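PDB 6HZI: peptidoglycan D,D-transpeptidase FtsI from Burkholderia pseudomallei, which probably cross-links the peptide stems of peptidoglycan as a penicillin-binding D,D-transpeptidase, the activity expected to build the septal cell wall during division. Local coordinates for residues V117-S121 / S237-G243; A33-M37 / N56-T60. All coordinates share one frame; numbering follows the deposited sequence.

Contact 1 (V117-S121 / S237-G243); sequences VIQKS and SVVSPQG
Gln-119 and Lys-120, in the last turn of helix 114-120 beside the probable SxN motif of the transpeptidase, pack on the end of helix 225-238 and the turn that follows it. The helix closes in a Schellman motif at Ser-121, whose OG is hydrogen-bonded to Ser-67, Lys-70 and Lys-258; these partners probably belong to the SxxK and K(T/S)G-type motifs. Gln-119 lies along the seam, its chain extended from a CG anti to the backbone N (chi1 173°). Gln-119 CB meets Ser-237 OG at 3.4 Å. Gln-119 CG sits 3.6 Å from Gln-242 O. Gln-119 NE2 gives Ser-237 O a long, weak hydrogen bond of 3.4 Å. That carbonyl also accepts from Ser-240 N and OG, while Ser-237 OG bonds back to Met-234 O. The shortest bond is from Lys-120 NZ to Gln-242 O, 2.6 Å, in the carbonyl plane on a lone pair (C=O...N 140°); a bend at chi2 (-75°) brings the ammonium there. Deeper in, Ile-118 CG2 touches Val-238 CG2 at 3.8 Å. Beyond the seam Ile-118 packs on helix 70-79, Lys-120 leans on strand 111-113, and Gln-119 and Val-238 make backbone bonds to Thr-244 and Ser-245.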
loop_
_atom_site.group_PDB
_atom_site.type_symbol
_atom_site.label_atom_id
_atom_site.label_comp_id
_atom_site.label_asym_id
_atom_site.label_seq_id
_atom_site.Cartn_x
_atom_site.Cartn_y
_atom_site.Cartn_z
ATOM N N VAL A 117 -13.661 -8.311 -2.476
ATOM C CA VAL A 117 -12.592 -8.282 -3.505
ATOM C C VAL A 117 -11.318 -7.781 -2.841
ATOM O O VAL A 117 -10.267 -8.343 -3.167
ATOM C CB VAL A 117 -13.021 -7.437 -4.725
ATOM C CG1 VAL A 117 -11.901 -7.107 -5.735
ATOM C CG2 VAL A 117 -14.173 -8.152 -5.444
ATOM N N ILE A 118 -11.397 -6.785 -1.957
ATOM C CA ILE A 118 -10.197 -6.314 -1.220
ATOM C C ILE A 118 -9.773 -7.393 -0.222
ATOM O O ILE A 118 -8.588 -7.707 -0.161
ATOM C CB ILE A 118 -10.467 -4.987 -0.515
ATOM C CG1 ILE A 118 -10.739 -3.888 -1.528
ATOM C CG2 ILE A 118 -9.319 -4.619 0.407
ATOM C CD1 ILE A 118 -9.703 -3.802 -2.636
ATOM N N GLN A 119 -10.730 -7.979 0.493
ATOM C CA GLN A 119 -10.397 -8.891 1.585
ATOM C C GLN A 119 -9.672 -10.103 0.986
ATOM O O GLN A 119 -8.743 -10.621 1.623
ATOM C CB GLN A 119 -11.681 -9.272 2.311
ATOM C CG GLN A 119 -11.463 -10.361 3.360
ATOM C CD GLN A 119 -12.754 -10.663 4.056
ATOM O OE1 GLN A 119 -13.752 -10.948 3.411
ATOM N NE2 GLN A 119 -12.740 -10.543 5.368
ATOM N N LYS A 120 -10.131 -10.596 -0.155
ATOM C CA LYS A 120 -9.643 -11.881 -0.697
ATOM C C LYS A 120 -8.571 -11.609 -1.721
ATOM O O LYS A 120 -8.022 -12.582 -2.258
ATOM C CB LYS A 120 -10.782 -12.654 -1.343
ATOM C CG LYS A 120 -11.845 -13.044 -0.344
ATOM C CD LYS A 120 -11.477 -14.161 0.565
ATOM C CE LYS A 120 -12.564 -14.348 1.609
ATOM N NZ LYS A 120 -12.114 -15.235 2.704
ATOM N N SER A 121 -8.355 -10.335 -2.025
ATOM C CA SER A 121 -7.333 -9.895 -3.001
ATOM C C SER A 121 -7.636 -10.573 -4.349
ATOM O O SER A 121 -6.792 -11.175 -4.935
ATOM C CB SER A 121 -5.947 -10.216 -2.442
ATOM O OG SER A 121 -4.923 -9.556 -3.154
ATOM N N SER A 237 -10.564 -5.621 7.062
ATOM C CA SER A 237 -11.057 -6.992 6.813
ATOM C C SER A 237 -9.898 -7.872 6.322
ATOM O O SER A 237 -9.927 -9.107 6.583
ATOM C CB SER A 237 -12.229 -6.990 5.895
ATOM O OG SER A 237 -11.862 -6.690 4.541
ATOM N N VAL A 238 -8.884 -7.291 5.676
ATOM C CA VAL A 238 -7.723 -8.057 5.099
ATOM C C VAL A 238 -6.956 -8.816 6.197
ATOM O O VAL A 238 -6.376 -9.890 5.888
ATOM C CB VAL A 238 -6.755 -7.114 4.366
ATOM C CG1 VAL A 238 -5.420 -7.784 4.083
ATOM C CG2 VAL A 238 -7.372 -6.559 3.091
ATOM N N VAL A 239 -6.888 -8.235 7.399
ATOM C CA VAL A 239 -6.022 -8.722 8.494
ATOM C C VAL A 239 -6.888 -9.446 9.514
ATOM O O VAL A 239 -6.491 -9.537 10.650
ATOM C CB VAL A 239 -5.226 -7.560 9.086
ATOM C CG1 VAL A 239 -4.248 -8.033 10.144
ATOM C CG2 VAL A 239 -4.465 -6.838 7.986
ATOM N N SER A 240 -7.994 -10.016 9.056
ATOM C CA SER A 240 -8.836 -10.985 9.790
ATOM C C SER A 240 -8.496 -12.397 9.333
ATOM O O SER A 240 -7.758 -12.620 8.370
ATOM C CB SER A 240 -10.320 -10.648 9.639
ATOM O OG SER A 240 -10.820 -11.015 8.361
ATOM N N PRO A 241 -9.002 -13.418 10.056
ATOM C CA PRO A 241 -8.827 -14.810 9.642
ATOM C C PRO A 241 -9.314 -15.062 8.211
ATOM O O PRO A 241 -8.673 -15.808 7.536
ATOM C CB PRO A 241 -9.649 -15.562 10.707
ATOM C CG PRO A 241 -9.526 -14.679 11.949
ATOM C CD PRO A 241 -9.681 -13.292 11.365
ATOM N N GLN A 242 -10.355 -14.354 7.768
ATOM C CA GLN A 242 -10.962 -14.487 6.409
ATOM C C GLN A 242 -10.230 -13.632 5.363
ATOM O O GLN A 242 -10.549 -13.770 4.183
ATOM C CB GLN A 242 -12.424 -14.032 6.413
ATOM C CG GLN A 242 -13.341 -14.852 7.300
ATOM C CD GLN A 242 -13.134 -14.620 8.780
ATOM O OE1 GLN A 242 -12.830 -13.514 9.252
ATOM N NE2 GLN A 242 -13.273 -15.703 9.527
ATOM N N GLY A 243 -9.306 -12.748 5.753
ATOM C CA GLY A 243 -8.500 -11.979 4.785
ATOM C C GLY A 243 -7.291 -12.757 4.294
ATOM O O GLY A 243 -7.000 -13.779 4.876
#

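Contact 2 (A33-M37 / N56-T60); sequences AGAAM and NRVLT
The Arg-57 guanidinium has Gly-34 O at its edge, near the guanidinium plane, while the methyl of Ala-33 approaches obliquely. The edge contact is a weak hydrogen bond: Arg-57 NH2 to Gly-34 O measures 3.2 Å, and the angle at the hydrogen is only 129°. Ala-33 CB lies 3.5 Å from Arg-57 NE and 3.6 Å from Arg-57 NH2, so the methyl touches the NE-CZ-NH2 side of the group. A bend at chi3 (-45°) turns the arginine chain back to the strand after CB, CG and CD have run out extended. Helix 57-60 here lies against strand 33-40 of the antiparallel sheet that forms the core of the transpeptidase domain, a fold shared with the serine beta-lactamases. The backbone of 33-37 is bonded to both adjoining strands, for example Ala-35 to Ser-295 and Ala-36 to Val-50, and the helix lies over one face of the sheet. There Val-58 meets two residues whose CB atoms point to the helix. Val-58 CG2 presses on Ala-35 CB at 3.2 Å, tighter than usual carbon contact. Val-58 CG1, anti to the backbone N (chi1 -167°), stands 4.2 Å from Met-37 SD in a looser, oblique approach. Leu-49 of strand 46-52 adds to the apolar patch around Val-58, and helix 187-198 packs on Ala-35 and Met-37 through Leu-187, Phe-188 and Ala-191. At the helix start, Asn-51 OD1 accepts from Val-58 N and, weakly, from Arg-57 N.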
loop_
_atom_site.group_PDB
_atom_site.type_symbol
_atom_site.label_atom_id
_atom_site.label_comp_id
_atom_site.label_asym_id
_atom_site.label_seq_id
_atom_site.Cartn_x
_atom_site.Cartn_y
_atom_site.Cartn_z
ATOM N N ALA A 33 17.645 -7.157 0.426
ATOM C CA ALA A 33 17.392 -5.736 0.773
ATOM C C ALA A 33 15.971 -5.519 1.311
ATOM O O ALA A 33 15.016 -6.302 1.027
ATOM C CB ALA A 33 17.626 -4.846 -0.428
ATOM N N GLY A 34 15.828 -4.433 2.044
ATOM C CA GLY A 34 14.551 -4.057 2.651
ATOM C C GLY A 34 14.397 -2.556 2.714
ATOM O O GLY A 34 15.427 -1.852 2.750
ATOM N N ALA A 35 13.150 -2.080 2.769
ATOM C CA ALA A 35 12.832 -0.653 2.989
ATOM C C ALA A 35 11.589 -0.583 3.865
ATOM O O ALA A 35 10.745 -1.525 3.813
ATOM C CB ALA A 35 12.661 0.021 1.661
ATOM N N ALA A 36 11.517 0.449 4.693
ATOM C CA ALA A 36 10.340 0.704 5.531
ATOM C C ALA A 36 10.276 2.183 5.927
ATOM O O ALA A 36 11.328 2.845 5.957
ATOM C CB ALA A 36 10.378 -0.237 6.705
ATOM N N MET A 37 9.067 2.682 6.192
ATOM C CA MET A 37 8.855 4.086 6.593
ATOM C C MET A 37 7.508 4.243 7.306
ATOM O O MET A 37 6.602 3.421 7.067
ATOM C CB MET A 37 8.944 5.011 5.363
ATOM C CG MET A 37 7.755 4.965 4.427
ATOM S SD MET A 37 7.957 6.006 2.976
ATOM C CE MET A 37 7.753 7.639 3.697
ATOM N N ASN A 56 19.337 4.412 -0.545
ATOM C CA ASN A 56 17.965 4.979 -0.352
ATOM C C ASN A 56 16.935 4.371 -1.351
ATOM O O ASN A 56 16.329 5.124 -2.139
ATOM C CB ASN A 56 18.039 6.516 -0.346
ATOM C CG ASN A 56 16.876 7.169 0.378
ATOM O OD1 ASN A 56 16.037 6.489 0.991
ATOM N ND2 ASN A 56 16.804 8.491 0.260
ATOM N N ARG A 57 16.693 3.052 -1.291
ATOM C CA ARG A 57 16.002 2.283 -2.373
ATOM C C ARG A 57 14.499 2.601 -2.302
ATOM O O ARG A 57 13.767 2.575 -3.331
ATOM C CB ARG A 57 16.340 0.789 -2.287
ATOM C CG ARG A 57 17.711 0.407 -2.852
ATOM C CD ARG A 57 18.088 -1.066 -2.653
ATOM N NE ARG A 57 17.761 -1.469 -1.286
ATOM C CZ ARG A 57 18.503 -1.216 -0.195
ATOM N NH1 ARG A 57 19.679 -0.606 -0.277
ATOM N NH2 ARG A 57 18.078 -1.615 0.990
ATOM N N VAL A 58 14.101 3.013 -1.117
ATOM C CA VAL A 58 12.760 3.557 -0.740
ATOM C C VAL A 58 12.302 4.645 -1.707
ATOM O O VAL A 58 11.106 4.684 -2.030
ATOM C CB VAL A 58 12.800 4.129 0.691
ATOM C CG1 VAL A 58 11.411 4.386 1.220
ATOM C CG2 VAL A 58 13.469 3.155 1.632
ATOM N N LEU A 59 13.225 5.511 -2.106
ATOM C CA LEU A 59 12.964 6.641 -3.012
ATOM C C LEU A 59 13.447 6.353 -4.438
ATOM O O LEU A 59 12.778 6.887 -5.362
ATOM C CB LEU A 59 13.584 7.903 -2.414
ATOM C CG LEU A 59 12.823 8.422 -1.193
ATOM C CD1 LEU A 59 13.583 9.429 -0.389
ATOM C CD2 LEU A 59 11.543 9.070 -1.621
ATOM N N THR A 60 14.471 5.497 -4.623
ATOM C CA THR A 60 15.131 5.232 -5.945
ATOM C C THR A 60 14.532 4.006 -6.652
ATOM O O THR A 60 14.456 4.034 -7.858
ATOM C CB THR A 60 16.646 4.986 -5.852
ATOM O OG1 THR A 60 16.892 3.852 -5.013
ATOM C CG2 THR A 60 17.406 6.177 -5.321
#

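Overall arrangement
From the N terminus, helix 12-28 leads into strand 33-40, where contact 2 opens. The chain turns back through strand 46-52, and helix 57-60 closes a short loop of 18 intervening residues onto the sheet. Contact 1 begins later, on helix 114-120, and closes a much larger loop: 115 residues, 50 of them helical and 2 in strands. The two are in series, neither nested nor crossed. They lie on opposite sides of the chain's centre. The centres of contact 1 and contact 2 are 26 Å apart, and their nearest atoms about 15 Å. Contact 2 ties a helix to the sheet, whereas contact 1 joins the end of helix 114-120 to the end of helix 225-238 and the turn after it.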